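Local coordinates for protein 4-phosphoerythronate dehydrogenase (Lactobacillus jensenii, PDB 4PRL) that binds NAD and probably oxidises 4-phosphoerythronate, a D-2-hydroxyacid, to its 2-oxo acid, as a dehydrogenase of the D-isomer specific family, at residues A105-A110 and S159-I164; T112-L117 and I229-A234; G257-A262 and T293-Y298. All blocks are in the same frame, centred on the assembly; numbering follows the deposited sequence.

How the contacts relate
The three contacts lie together in the NAD-binding, Rossmann-type domain and each reaches NAD. Contacts 1 and 2 share helix 103-118, with centres about 11 Å apart; along the chain their segments alternate, so this one helix touches first helix 155-167 and then strand 229-232. Contact 3 follows in series after both, its centre about 10 Å from that of contact 2 and about 14 Å from that of contact 1. Strands 229-232 and 255-258 are neighbours in the same parallel sheet, which ties contact 2 to contact 3, while Met109 of contact 1 packs on Thr293 and Ala297 of contact 3. Helix, sheet and loop thus meet around the nicotinamide, and all three contacts also touch the second subunit.

Contact 1. Residues A105-A110 and S159-I164; sequences AIAEMA and SAVAQI. With NAD (nicotinamide-adenine-dinucleotide), chain C.
Ala160 sets its methyl against that of Ala107, CB to CB at 3.5 Å, in a buried, wholly apolar crossing of two helices. The small residues let the axes of 105-110 and 159-164 approach to 8.6 Å at a crossing angle of -54°. One residue on, Val161 lies closest in backbone terms, its CA 5.0 Å from that of Ala107. Its CG1 stands anti to the backbone N (chi1 173°), which leaves CG2 to do the touching: this methyl meets Ala107 CB at 3.7 Å and, a turn further along the partner helix, Ala110 CB at 4.4 Å. Ile164, next along the same face, brings CD1 to Ala107 from a different side, reaching its CB at 4.2 Å and the CG methylene of Glu108 at 4.3 Å. The carboxylate of Glu108 is engaged elsewhere, by a salt bridge to Arg104 and by the backbone N of Ile144 of the second subunit. On another face of helix 103-118, Ile106 CD1 comes within 3.4 Å of NAD C4N. Helix 155-167 begins within a Gly153, Gly155, Gly158 pattern, consistent with the glycine-rich dinucleotide-binding turn of a Rossmann fold; Val161 touches these glycines and also Leu151, so helix 155-167 rests on strand 148-152 with helix 103-118 alongside it, Arg104 of the latter also touching Ala160 and Ile164.

Contact 2. Residues T112-L117 and I229-A234; sequences TQAMYL and ILINAA. With NAD (nicotinamide-adenine-dinucleotide), chain C.
Ile231 and Ile229 point from strand 229-232 at Ala114 and Leu117, packing a helix on the parallel sheet of the Rossmann-type domain. Helix 112-117 runs nearly antiparallel to the strand, at 156°, with the axes 9.0 Å apart. Ile231 reaches the helix backbone: its terminal methyl is folded over (chi2 -56°), bringing CD1 to 3.7 Å from the backbone N of Ala114, while its CG1 lies 4.0 Å from Ala114 CB. Ile229 keeps its longer branch extended instead, and its CD1 comes to rest 4.0 Å from Ala114 O. Its other branch takes Leu117, whose CD1 meets Ile229 CG2 at 4.1 Å as the two side chains cross obliquely.

In the second shell, the backbone of Ile229 and Ile231 is hydrogen-bonded to strand 201-204 and its approach, and that of Leu230 to strand 255-258, which holds the strand in the sheet with both isoleucines facing the helix. Ile231 also leans on Ala110, one helical turn before Ala114. On the helix, Tyr116 stacks with Tyr116 of the second subunit, so the same element serves the subunit interface.

Past the strand the chain turns to the cofactor, where Ala233 O receives a weak hydrogen bond of 3.3 Å from NAD N7N. An Asx turn shapes this bend: Ala234 N donates to Asn232 OD1 at 3.0 Å (152°), approaching from above the side chain's carbonyl plane.

Contact 3. Residues G257-A262 and T293-Y298; sequences GLDTLA and TPHSAY. With NAD (nicotinamide-adenine-dinucleotide), chain C.
Asp259 inserts its carboxylate into the loop 293-298, which follows the last strand of the Rossmann-type parallel sheet. Backbone pairing still joins the segments at the strand end, Thr293 N donating to Leu258 O at 3.2 Å. From there Asp259 CB passes beside the Thr293 hydroxyl, and CG, anti to the backbone N (chi1 -168°), brings both oxygens up to the loop backbone. OD1 accepts from Thr293 OG1, a bond whose modelled length is too short to be trusted, and on its syn side from Ser296 N at 2.8 Å. OD2 takes two further donors: Ala297 N at 2.9 Å (159°), arriving from above the carboxylate plane, and NAD N7N at 2.8 Å in a nearly straight bond (164°). Three donors of ordinary length, and doubtfully the Thr293 hydroxyl, thus hold this buried carboxylate; one of the three is the nicotinamide carboxamide. With an alanine here, the amides of Ser296 and Ala297 would probably be left without this acceptor, and the carboxamide freer to turn about its bond to the nicotinamide ring.

His295 covers the same amide: NAD N7N sits 3.3 Å above one face of its imidazole, displaced toward the rim. Thr260 lies alongside, pointing the same way, its OG1 at the ring edge 3.3 Å from His295 CD2; that hydroxyl is itself hydrogen-bonded to Glu264. The far end of the carboxamide is met by the loop backbone, where Tyr298 N makes a weak 3.2 Å hydrogen bond to NAD O7N.

Contact 1. Residues A105-A110 and S159-I164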
loop_
_atom_site.group_PDB
_atom_site.type_symbol
_atom_site.label_atom_id
_atom_site.label_comp_id
_atom_site.label_asym_id
_atom_site.label_seq_id
_atom_site.Cartn_x
_atom_site.Cartn_y
_atom_site.Cartn_z
ATOM N N ALA A 105 6.143 15.337 -4.729
ATOM C CA ALA A 105 7.472 15.919 -4.479
ATOM C C ALA A 105 7.548 16.387 -3.048
ATOM O O ALA A 105 8.449 16.039 -2.298
ATOM C CB ALA A 105 7.733 17.115 -5.394
ATOM N N ILE A 106 6.567 17.184 -2.690
ATOM C CA ILE A 106 6.554 17.829 -1.409
ATOM C C ILE A 106 6.146 16.859 -0.306
ATOM O O ILE A 106 6.738 16.857 0.765
ATOM C CB ILE A 106 5.652 19.061 -1.470
ATOM C CG1 ILE A 106 6.278 20.037 -2.458
ATOM C CG2 ILE A 106 5.520 19.689 -0.106
ATOM C CD1 ILE A 106 5.358 21.135 -2.919
ATOM N N ALA A 107 5.161 16.021 -0.569
ATOM C CA ALA A 107 4.777 15.043 0.414
ATOM C C ALA A 107 5.972 14.226 0.829
ATOM O O ALA A 107 6.155 13.948 2.006
ATOM C CB ALA A 107 3.721 14.137 -0.143
ATOM N N GLU A 108 6.811 13.880 -0.139
ATOM C CA GLU A 108 7.957 13.009 0.111
ATOM C C GLU A 108 9.058 13.706 0.867
ATOM O O GLU A 108 9.741 13.073 1.655
ATOM C CB GLU A 108 8.495 12.406 -1.193
ATOM C CG GLU A 108 7.574 11.330 -1.749
ATOM C CD GLU A 108 8.056 10.750 -3.055
ATOM O OE1 GLU A 108 9.267 10.775 -3.299
ATOM O OE2 GLU A 108 7.238 10.258 -3.847
ATOM N N MET A 109 9.246 15.002 0.635
ATOM C CA MET A 109 10.143 15.775 1.500
ATOM C C MET A 109 9.621 15.688 2.957
ATOM O O MET A 109 10.370 15.363 3.878
ATOM C CB MET A 109 10.274 17.234 1.035
ATOM C CG MET A 109 11.302 18.044 1.814
ATOM S SD MET A 109 12.995 17.400 1.647
ATOM C CE MET A 109 13.862 18.900 1.220
ATOM N N ALA A 110 8.326 15.912 3.146
ATOM C CA ALA A 110 7.771 15.934 4.459
ATOM C C ALA A 110 7.938 14.562 5.102
ATOM O O ALA A 110 8.407 14.476 6.225
ATOM C CB ALA A 110 6.313 16.364 4.418
ATOM N N SER A 159 -2.930 14.981 1.239
ATOM C CA SER A 159 -3.546 13.757 0.800
ATOM C C SER A 159 -2.462 12.761 0.447
ATOM O O SER A 159 -2.580 11.584 0.729
ATOM C CB SER A 159 -4.414 14.053 -0.413
ATOM O OG SER A 159 -4.786 12.885 -1.089
ATOM N N ALA A 160 -1.400 13.252 -0.171
ATOM C CA ALA A 160 -0.267 12.414 -0.525
ATOM C C ALA A 160 0.524 11.976 0.696
ATOM O O ALA A 160 1.035 10.846 0.717
ATOM C CB ALA A 160 0.645 13.119 -1.502
ATOM N N VAL A 161 0.628 12.839 1.711
ATOM C CA VAL A 161 1.357 12.449 2.927
ATOM C C VAL A 161 0.621 11.329 3.657
ATOM O O VAL A 161 1.245 10.460 4.294
ATOM C CB VAL A 161 1.531 13.608 3.922
ATOM C CG1 VAL A 161 2.141 13.092 5.241
ATOM C CG2 VAL A 161 2.383 14.707 3.309
ATOM N N ALA A 162 -0.708 11.401 3.583
ATOM C CA ALA A 162 -1.589 10.469 4.246
ATOM C C ALA A 162 -1.531 9.118 3.576
ATOM O O ALA A 162 -1.547 8.088 4.253
ATOM C CB ALA A 162 -3.002 10.997 4.214
ATOM N N GLN A 163 -1.450 9.135 2.247
ATOM C CA GLN A 163 -1.375 7.905 1.478
ATOM C C GLN A 163 -0.106 7.164 1.914
ATOM O O GLN A 163 -0.150 6.011 2.321
ATOM C CB GLN A 163 -1.411 8.184 -0.045
ATOM C CG GLN A 163 -2.652 9.006 -0.470
ATOM C CD GLN A 163 -2.866 9.250 -1.981
ATOM O OE1 GLN A 163 -2.629 8.374 -2.825
ATOM N NE2 GLN A 163 -3.375 10.447 -2.314
ATOM N N ILE A 164 1.011 7.861 1.910
ATOM C CA ILE A 164 2.292 7.217 2.138
ATOM C C ILE A 164 2.431 6.688 3.539
ATOM O O ILE A 164 2.849 5.553 3.752
ATOM C CB ILE A 164 3.419 8.217 1.902
ATOM C CG1 ILE A 164 3.537 8.502 0.407
ATOM C CG2 ILE A 164 4.740 7.721 2.493
ATOM C CD1 ILE A 164 3.967 9.916 0.124
HETATM P PA NAD C . -4.159 23.299 -1.078
HETATM O O1A NAD C . -4.284 24.765 -1.375
HETATM O O2A NAD C . -4.335 22.296 -2.179
HETATM O O5B NAD C . -5.151 22.931 0.125
HETATM C C5B NAD C . -4.748 23.141 1.481
HETATM C C4B NAD C . -5.783 22.603 2.462
HETATM O O4B NAD C . -5.739 23.335 3.683
HETATM C C3B NAD C . -7.176 22.781 1.910
HETATM O O3B NAD C . -7.765 21.519 1.670
HETATM C C2B NAD C . -7.965 23.444 2.997
HETATM O O2B NAD C . -9.105 22.635 3.222
HETATM C C1B NAD C . -7.058 23.414 4.209
HETATM N N9A NAD C . -7.354 24.572 5.101
HETATM C C8A NAD C . -7.911 25.728 4.712
HETATM N N7A NAD C . -8.092 26.566 5.755
HETATM C C5A NAD C . -7.663 25.943 6.850
HETATM C C6A NAD C . -7.570 26.267 8.280
HETATM N N6A NAD C . -7.988 27.454 8.762
HETATM N N1A NAD C . -7.055 25.346 9.104
HETATM C C2A NAD C . -6.640 24.167 8.648
HETATM N N3A NAD C . -6.700 23.809 7.365
HETATM C C4A NAD C . -7.188 24.633 6.423
HETATM O O3 NAD C . -2.739 23.104 -0.356
HETATM P PN NAD C . -1.953 21.705 -0.374
HETATM O O1N NAD C . -2.369 20.872 0.804
HETATM O O2N NAD C . -2.036 21.176 -1.783
HETATM O O5D NAD C . -0.471 22.225 -0.081
HETATM C C5D NAD C . 0.129 22.050 1.199
HETATM C C4D NAD C . 1.055 23.222 1.484
HETATM O O4D NAD C . 2.309 23.073 0.812
HETATM C C3D NAD C . 0.452 24.529 0.992
HETATM O O3D NAD C . 0.414 25.486 2.044
HETATM C C2D NAD C . 1.419 25.036 -0.039
HETATM O O2D NAD C . 1.520 26.453 0.042
HETATM C C1D NAD C . 2.714 24.379 0.397
HETATM N N1N NAD C . 3.793 24.407 -0.600
HETATM C C2N NAD C . 5.017 24.090 -0.195
HETATM C C3N NAD C . 6.093 24.109 -1.064
HETATM C C7N NAD C . 7.463 23.737 -0.598
HETATM O O7N NAD C . 8.282 23.395 -1.420
HETATM N N7N NAD C . 7.749 23.794 0.692
HETATM C C4N NAD C . 5.903 24.466 -2.383
HETATM C C5N NAD C . 4.626 24.798 -2.782
HETATM C C6N NAD C . 3.590 24.767 -1.866
#

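Contact 2. Residues T112-L117 and I229-A234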
loop_
_atom_site.group_PDB
_atom_site.type_symbol
_atom_site.label_atom_id
_atom_site.label_comp_id
_atom_site.label_asym_id
_atom_site.label_seq_id
_atom_site.Cartn_x
_atom_site.Cartn_y
_atom_site.Cartn_z
ATOM N N THR A 112 10.192 12.191 4.332
ATOM C CA THR A 112 11.630 11.992 4.474
ATOM C C THR A 112 12.171 12.651 5.733
ATOM O O THR A 112 12.817 11.986 6.549
ATOM C CB THR A 112 12.374 12.548 3.245
ATOM O OG1 THR A 112 12.017 11.775 2.113
ATOM C CG2 THR A 112 13.858 12.419 3.401
ATOM N N GLN A 113 11.898 13.948 5.906
ATOM C CA GLN A 113 12.337 14.667 7.113
ATOM C C GLN A 113 11.730 14.059 8.406
ATOM O O GLN A 113 12.433 13.890 9.411
ATOM C CB GLN A 113 11.983 16.148 7.024
ATOM C CG GLN A 113 12.682 16.922 5.910
ATOM C CD GLN A 113 12.586 18.439 6.097
ATOM O OE1 GLN A 113 12.246 18.901 7.165
ATOM N NE2 GLN A 113 12.915 19.209 5.060
ATOM N N ALA A 114 10.450 13.702 8.386
ATOM C CA ALA A 114 9.851 13.011 9.540
ATOM C C ALA A 114 10.562 11.698 9.939
ATOM O O ALA A 114 10.816 11.431 11.113
ATOM C CB ALA A 114 8.373 12.757 9.303
ATOM N N MET A 115 10.932 10.894 8.968
ATOM C CA MET A 115 11.565 9.640 9.283
ATOM C C MET A 115 12.971 9.839 9.809
ATOM O O MET A 115 13.392 9.184 10.753
ATOM C CB MET A 115 11.610 8.761 8.058
ATOM C CG MET A 115 10.303 8.742 7.293
ATOM S SD MET A 115 9.977 7.138 6.598
ATOM C CE MET A 115 9.856 6.255 8.160
ATOM N N TYR A 116 13.713 10.742 9.192
ATOM C CA TYR A 116 15.072 11.036 9.656
ATOM C C TYR A 116 15.074 11.485 11.106
ATOM O O TYR A 116 15.870 10.998 11.915
ATOM C CB TYR A 116 15.687 12.111 8.789
ATOM C CG TYR A 116 17.062 12.514 9.207
ATOM C CD1 TYR A 116 17.236 13.496 10.145
ATOM C CD2 TYR A 116 18.199 11.934 8.629
ATOM C CE1 TYR A 116 18.493 13.884 10.533
ATOM C CE2 TYR A 116 19.467 12.339 8.994
ATOM C CZ TYR A 116 19.600 13.305 9.959
ATOM O OH TYR A 116 20.817 13.746 10.380
ATOM N N LEU A 117 14.174 12.408 11.436
ATOM C CA LEU A 117 14.139 12.963 12.781
ATOM C C LEU A 117 13.607 11.947 13.783
ATOM O O LEU A 117 14.096 11.915 14.930
ATOM C CB LEU A 117 13.326 14.261 12.825
ATOM C CG LEU A 117 13.914 15.419 12.006
ATOM C CD1 LEU A 117 12.915 16.561 11.931
ATOM C CD2 LEU A 117 15.248 15.879 12.571
ATOM N N ILE A 229 7.074 15.398 16.675
ATOM C CA ILE A 229 7.888 15.938 15.585
ATOM C C ILE A 229 6.974 16.832 14.758
ATOM O O ILE A 229 5.902 16.403 14.345
ATOM C CB ILE A 229 8.460 14.819 14.693
ATOM C CG1 ILE A 229 9.240 13.814 15.547
ATOM C CG2 ILE A 229 9.341 15.400 13.589
ATOM C CD1 ILE A 229 9.694 12.574 14.811
ATOM N N LEU A 230 7.387 18.084 14.567
ATOM C CA LEU A 230 6.612 19.036 13.786
ATOM C C LEU A 230 7.276 19.246 12.426
ATOM O O LEU A 230 8.437 19.659 12.360
ATOM C CB LEU A 230 6.481 20.380 14.511
ATOM C CG LEU A 230 6.059 21.558 13.603
ATOM C CD1 LEU A 230 4.620 21.365 13.153
ATOM C CD2 LEU A 230 6.212 22.921 14.251
ATOM N N ILE A 231 6.513 18.984 11.363
ATOM C CA ILE A 231 6.989 19.142 10.005
ATOM C C ILE A 231 6.246 20.271 9.319
ATOM O O ILE A 231 5.017 20.281 9.306
ATOM C CB ILE A 231 6.736 17.885 9.166
ATOM C CG1 ILE A 231 7.495 16.660 9.709
ATOM C CG2 ILE A 231 7.110 18.169 7.718
ATOM C CD1 ILE A 231 9.008 16.812 9.844
ATOM N N ASN A 232 6.983 21.215 8.739
ATOM C CA ASN A 232 6.372 22.333 8.014
ATOM C C ASN A 232 7.015 22.458 6.676
ATOM O O ASN A 232 8.082 23.073 6.524
ATOM C CB ASN A 232 6.529 23.667 8.738
ATOM C CG ASN A 232 5.722 24.779 8.076
ATOM O OD1 ASN A 232 4.874 24.513 7.216
ATOM N ND2 ASN A 232 5.969 26.024 8.478
ATOM N N ALA A 233 6.375 21.840 5.701
ATOM C CA ALA A 233 6.747 22.040 4.313
ATOM C C ALA A 233 5.623 22.790 3.644
ATOM O O ALA A 233 5.340 22.536 2.483
ATOM C CB ALA A 233 6.992 20.707 3.614
ATOM N N ALA A 234 4.981 23.698 4.376
ATOM C CA ALA A 234 3.927 24.514 3.795
ATOM C C ALA A 234 4.360 25.981 3.600
ATOM O O ALA A 234 4.831 26.365 2.538
ATOM C CB ALA A 234 2.665 24.416 4.646
HETATM P PA NAD C . -4.159 23.299 -1.078
HETATM O O1A NAD C . -4.284 24.765 -1.375
HETATM O O2A NAD C . -4.335 22.296 -2.179
HETATM O O5B NAD C . -5.151 22.931 0.125
HETATM C C5B NAD C . -4.748 23.141 1.481
HETATM C C4B NAD C . -5.783 22.603 2.462
HETATM O O4B NAD C . -5.739 23.335 3.683
HETATM C C3B NAD C . -7.176 22.781 1.910
HETATM O O3B NAD C . -7.765 21.519 1.670
HETATM C C2B NAD C . -7.965 23.444 2.997
HETATM O O2B NAD C . -9.105 22.635 3.222
HETATM C C1B NAD C . -7.058 23.414 4.209
HETATM N N9A NAD C . -7.354 24.572 5.101
HETATM C C8A NAD C . -7.911 25.728 4.712
HETATM N N7A NAD C . -8.092 26.566 5.755
HETATM C C5A NAD C . -7.663 25.943 6.850
HETATM C C6A NAD C . -7.570 26.267 8.280
HETATM N N6A NAD C . -7.988 27.454 8.762
HETATM N N1A NAD C . -7.055 25.346 9.104
HETATM C C2A NAD C . -6.640 24.167 8.648
HETATM N N3A NAD C . -6.700 23.809 7.365
HETATM C C4A NAD C . -7.188 24.633 6.423
HETATM O O3 NAD C . -2.739 23.104 -0.356
HETATM P PN NAD C . -1.953 21.705 -0.374
HETATM O O1N NAD C . -2.369 20.872 0.804
HETATM O O2N NAD C . -2.036 21.176 -1.783
HETATM O O5D NAD C . -0.471 22.225 -0.081
HETATM C C5D NAD C . 0.129 22.050 1.199
HETATM C C4D NAD C . 1.055 23.222 1.484
HETATM O O4D NAD C . 2.309 23.073 0.812
HETATM C C3D NAD C . 0.452 24.529 0.992
HETATM O O3D NAD C . 0.414 25.486 2.044
HETATM C C2D NAD C . 1.419 25.036 -0.039
HETATM O O2D NAD C . 1.520 26.453 0.042
HETATM C C1D NAD C . 2.714 24.379 0.397
HETATM N N1N NAD C . 3.793 24.407 -0.600
HETATM C C2N NAD C . 5.017 24.090 -0.195
HETATM C C3N NAD C . 6.093 24.109 -1.064
HETATM C C7N NAD C . 7.463 23.737 -0.598
HETATM O O7N NAD C . 8.282 23.395 -1.420
HETATM N N7N NAD C . 7.749 23.794 0.692
HETATM C C4N NAD C . 5.903 24.466 -2.383
HETATM C C5N NAD C . 4.626 24.798 -2.782
HETATM C C6N NAD C . 3.590 24.767 -1.866
#

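Contact 3. Residues G257-A262 and T293-Y298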
loop_
_atom_site.group_PDB
_atom_site.type_symbol
_atom_site.label_atom_id
_atom_site.label_comp_id
_atom_site.label_asym_id
_atom_site.label_seq_id
_atom_site.Cartn_x
_atom_site.Cartn_y
_atom_site.Cartn_z
ATOM N N GLY A 257 11.244 19.527 11.263
ATOM C CA GLY A 257 11.768 19.587 9.904
ATOM C C GLY A 257 11.007 20.661 9.135
ATOM O O GLY A 257 9.798 20.529 8.879
ATOM N N LEU A 258 11.727 21.723 8.768
ATOM C CA LEU A 258 11.129 22.912 8.183
ATOM C C LEU A 258 11.771 23.163 6.844
ATOM O O LEU A 258 12.970 23.324 6.760
ATOM C CB LEU A 258 11.367 24.135 9.080
ATOM C CG LEU A 258 11.290 23.935 10.606
ATOM C CD1 LEU A 258 12.044 25.032 11.336
ATOM C CD2 LEU A 258 9.856 23.870 11.108
ATOM N N ASP A 259 10.967 23.205 5.796
ATOM C CA ASP A 259 11.437 23.556 4.469
ATOM C C ASP A 259 11.200 25.023 4.238
ATOM O O ASP A 259 11.556 25.537 3.195
ATOM C CB ASP A 259 10.646 22.765 3.440
ATOM C CG ASP A 259 11.231 22.841 2.055
ATOM O OD1 ASP A 259 12.464 22.612 1.895
ATOM O OD2 ASP A 259 10.439 23.108 1.116
ATOM N N THR A 260 10.603 25.691 5.222
ATOM C CA THR A 260 10.085 27.042 5.057
ATOM C C THR A 260 9.983 27.687 6.399
ATOM O O THR A 260 9.673 27.031 7.366
ATOM C CB THR A 260 8.670 27.046 4.470
ATOM O OG1 THR A 260 8.232 28.399 4.291
ATOM C CG2 THR A 260 7.697 26.295 5.410
ATOM N N LEU A 261 10.189 28.990 6.449
ATOM C CA LEU A 261 10.485 29.648 7.715
ATOM C C LEU A 261 10.049 31.073 7.623
ATOM O O LEU A 261 10.298 31.719 6.620
ATOM C CB LEU A 261 11.988 29.600 7.928
ATOM C CG LEU A 261 12.625 29.454 9.301
ATOM C CD1 LEU A 261 11.904 28.462 10.207
ATOM C CD2 LEU A 261 14.073 29.018 9.061
ATOM N N ALA A 262 9.391 31.577 8.645
ATOM C CA ALA A 262 9.039 32.991 8.636
ATOM C C ALA A 262 10.271 33.856 8.278
ATOM O O ALA A 262 11.389 33.563 8.703
ATOM C CB ALA A 262 8.451 33.406 9.982
ATOM N N THR A 293 15.680 22.830 5.216
ATOM C CA THR A 293 15.955 22.857 3.798
ATOM C C THR A 293 15.431 24.194 3.239
ATOM O O THR A 293 14.473 24.777 3.775
ATOM C CB THR A 293 15.255 21.679 3.089
ATOM O OG1 THR A 293 13.912 21.526 3.581
ATOM C CG2 THR A 293 16.008 20.384 3.331
ATOM N N PRO A 294 16.037 24.690 2.152
ATOM C CA PRO A 294 15.696 26.016 1.676
ATOM C C PRO A 294 14.527 26.001 0.737
ATOM O O PRO A 294 14.700 26.194 -0.466
ATOM C CB PRO A 294 16.964 26.451 0.934
ATOM C CG PRO A 294 17.663 25.183 0.567
ATOM C CD PRO A 294 17.022 24.040 1.284
ATOM N N HIS A 295 13.336 25.779 1.282
ATOM C CA HIS A 295 12.114 25.695 0.476
ATOM C C HIS A 295 12.322 24.850 -0.794
ATOM O O HIS A 295 11.889 25.225 -1.890
ATOM C CB HIS A 295 11.589 27.103 0.143
ATOM C CG HIS A 295 10.104 27.248 0.296
ATOM N ND1 HIS A 295 9.205 26.762 -0.631
ATOM C CD2 HIS A 295 9.361 27.825 1.268
ATOM C CE1 HIS A 295 7.972 27.038 -0.237
ATOM N NE2 HIS A 295 8.040 27.677 0.915
ATOM N N SER A 296 12.978 23.705 -0.646
ATOM C CA SER A 296 13.249 22.838 -1.794
ATOM C C SER A 296 12.380 21.573 -1.868
ATOM O O SER A 296 12.694 20.671 -2.627
ATOM C CB SER A 296 14.730 22.447 -1.790
ATOM O OG SER A 296 15.087 21.793 -0.593
ATOM N N ALA A 297 11.303 21.485 -1.095
ATOM C CA ALA A 297 10.448 20.302 -1.165
ATOM C C ALA A 297 9.923 20.073 -2.595
ATOM O O ALA A 297 9.792 18.940 -3.042
ATOM C CB ALA A 297 9.283 20.412 -0.188
ATOM N N TYR A 298 9.626 21.157 -3.305
ATOM C CA TYR A 298 9.122 21.075 -4.683
ATOM C C TYR A 298 10.135 20.488 -5.674
ATOM O O TYR A 298 9.746 20.000 -6.727
ATOM C CB TYR A 298 8.717 22.475 -5.193
ATOM C CG TYR A 298 9.916 23.279 -5.624
ATOM C CD1 TYR A 298 10.620 24.065 -4.710
ATOM C CD2 TYR A 298 10.398 23.195 -6.926
ATOM C CE1 TYR A 298 11.740 24.769 -5.088
ATOM C CE2 TYR A 298 11.519 23.897 -7.311
ATOM C CZ TYR A 298 12.184 24.674 -6.390
ATOM O OH TYR A 298 13.306 25.356 -6.768
HETATM P PA NAD C . -4.159 23.299 -1.078
HETATM O O1A NAD C . -4.284 24.765 -1.375
HETATM O O2A NAD C . -4.335 22.296 -2.179
HETATM O O5B NAD C . -5.151 22.931 0.125
HETATM C C5B NAD C . -4.748 23.141 1.481
HETATM C C4B NAD C . -5.783 22.603 2.462
HETATM O O4B NAD C . -5.739 23.335 3.683
HETATM C C3B NAD C . -7.176 22.781 1.910
HETATM O O3B NAD C . -7.765 21.519 1.670
HETATM C C2B NAD C . -7.965 23.444 2.997
HETATM O O2B NAD C . -9.105 22.635 3.222
HETATM C C1B NAD C . -7.058 23.414 4.209
HETATM N N9A NAD C . -7.354 24.572 5.101
HETATM C C8A NAD C . -7.911 25.728 4.712
HETATM N N7A NAD C . -8.092 26.566 5.755
HETATM C C5A NAD C . -7.663 25.943 6.850
HETATM C C6A NAD C . -7.570 26.267 8.280
HETATM N N6A NAD C . -7.988 27.454 8.762
HETATM N N1A NAD C . -7.055 25.346 9.104
HETATM C C2A NAD C . -6.640 24.167 8.648
HETATM N N3A NAD C . -6.700 23.809 7.365
HETATM C C4A NAD C . -7.188 24.633 6.423
HETATM O O3 NAD C . -2.739 23.104 -0.356
HETATM P PN NAD C . -1.953 21.705 -0.374
HETATM O O1N NAD C . -2.369 20.872 0.804
HETATM O O2N NAD C . -2.036 21.176 -1.783
HETATM O O5D NAD C . -0.471 22.225 -0.081
HETATM C C5D NAD C . 0.129 22.050 1.199
HETATM C C4D NAD C . 1.055 23.222 1.484
HETATM O O4D NAD C . 2.309 23.073 0.812
HETATM C C3D NAD C . 0.452 24.529 0.992
HETATM O O3D NAD C . 0.414 25.486 2.044
HETATM C C2D NAD C . 1.419 25.036 -0.039
HETATM O O2D NAD C . 1.520 26.453 0.042
HETATM C C1D NAD C . 2.714 24.379 0.397
HETATM N N1N NAD C . 3.793 24.407 -0.600
HETATM C C2N NAD C . 5.017 24.090 -0.195
HETATM C C3N NAD C . 6.093 24.109 -1.064
HETATM C C7N NAD C . 7.463 23.737 -0.598
HETATM O O7N NAD C . 8.282 23.395 -1.420
HETATM N N7N NAD C . 7.749 23.794 0.692
HETATM C C4N NAD C . 5.903 24.466 -2.383
HETATM C C5N NAD C . 4.626 24.798 -2.782
HETATM C C6N NAD C . 3.590 24.767 -1.866
#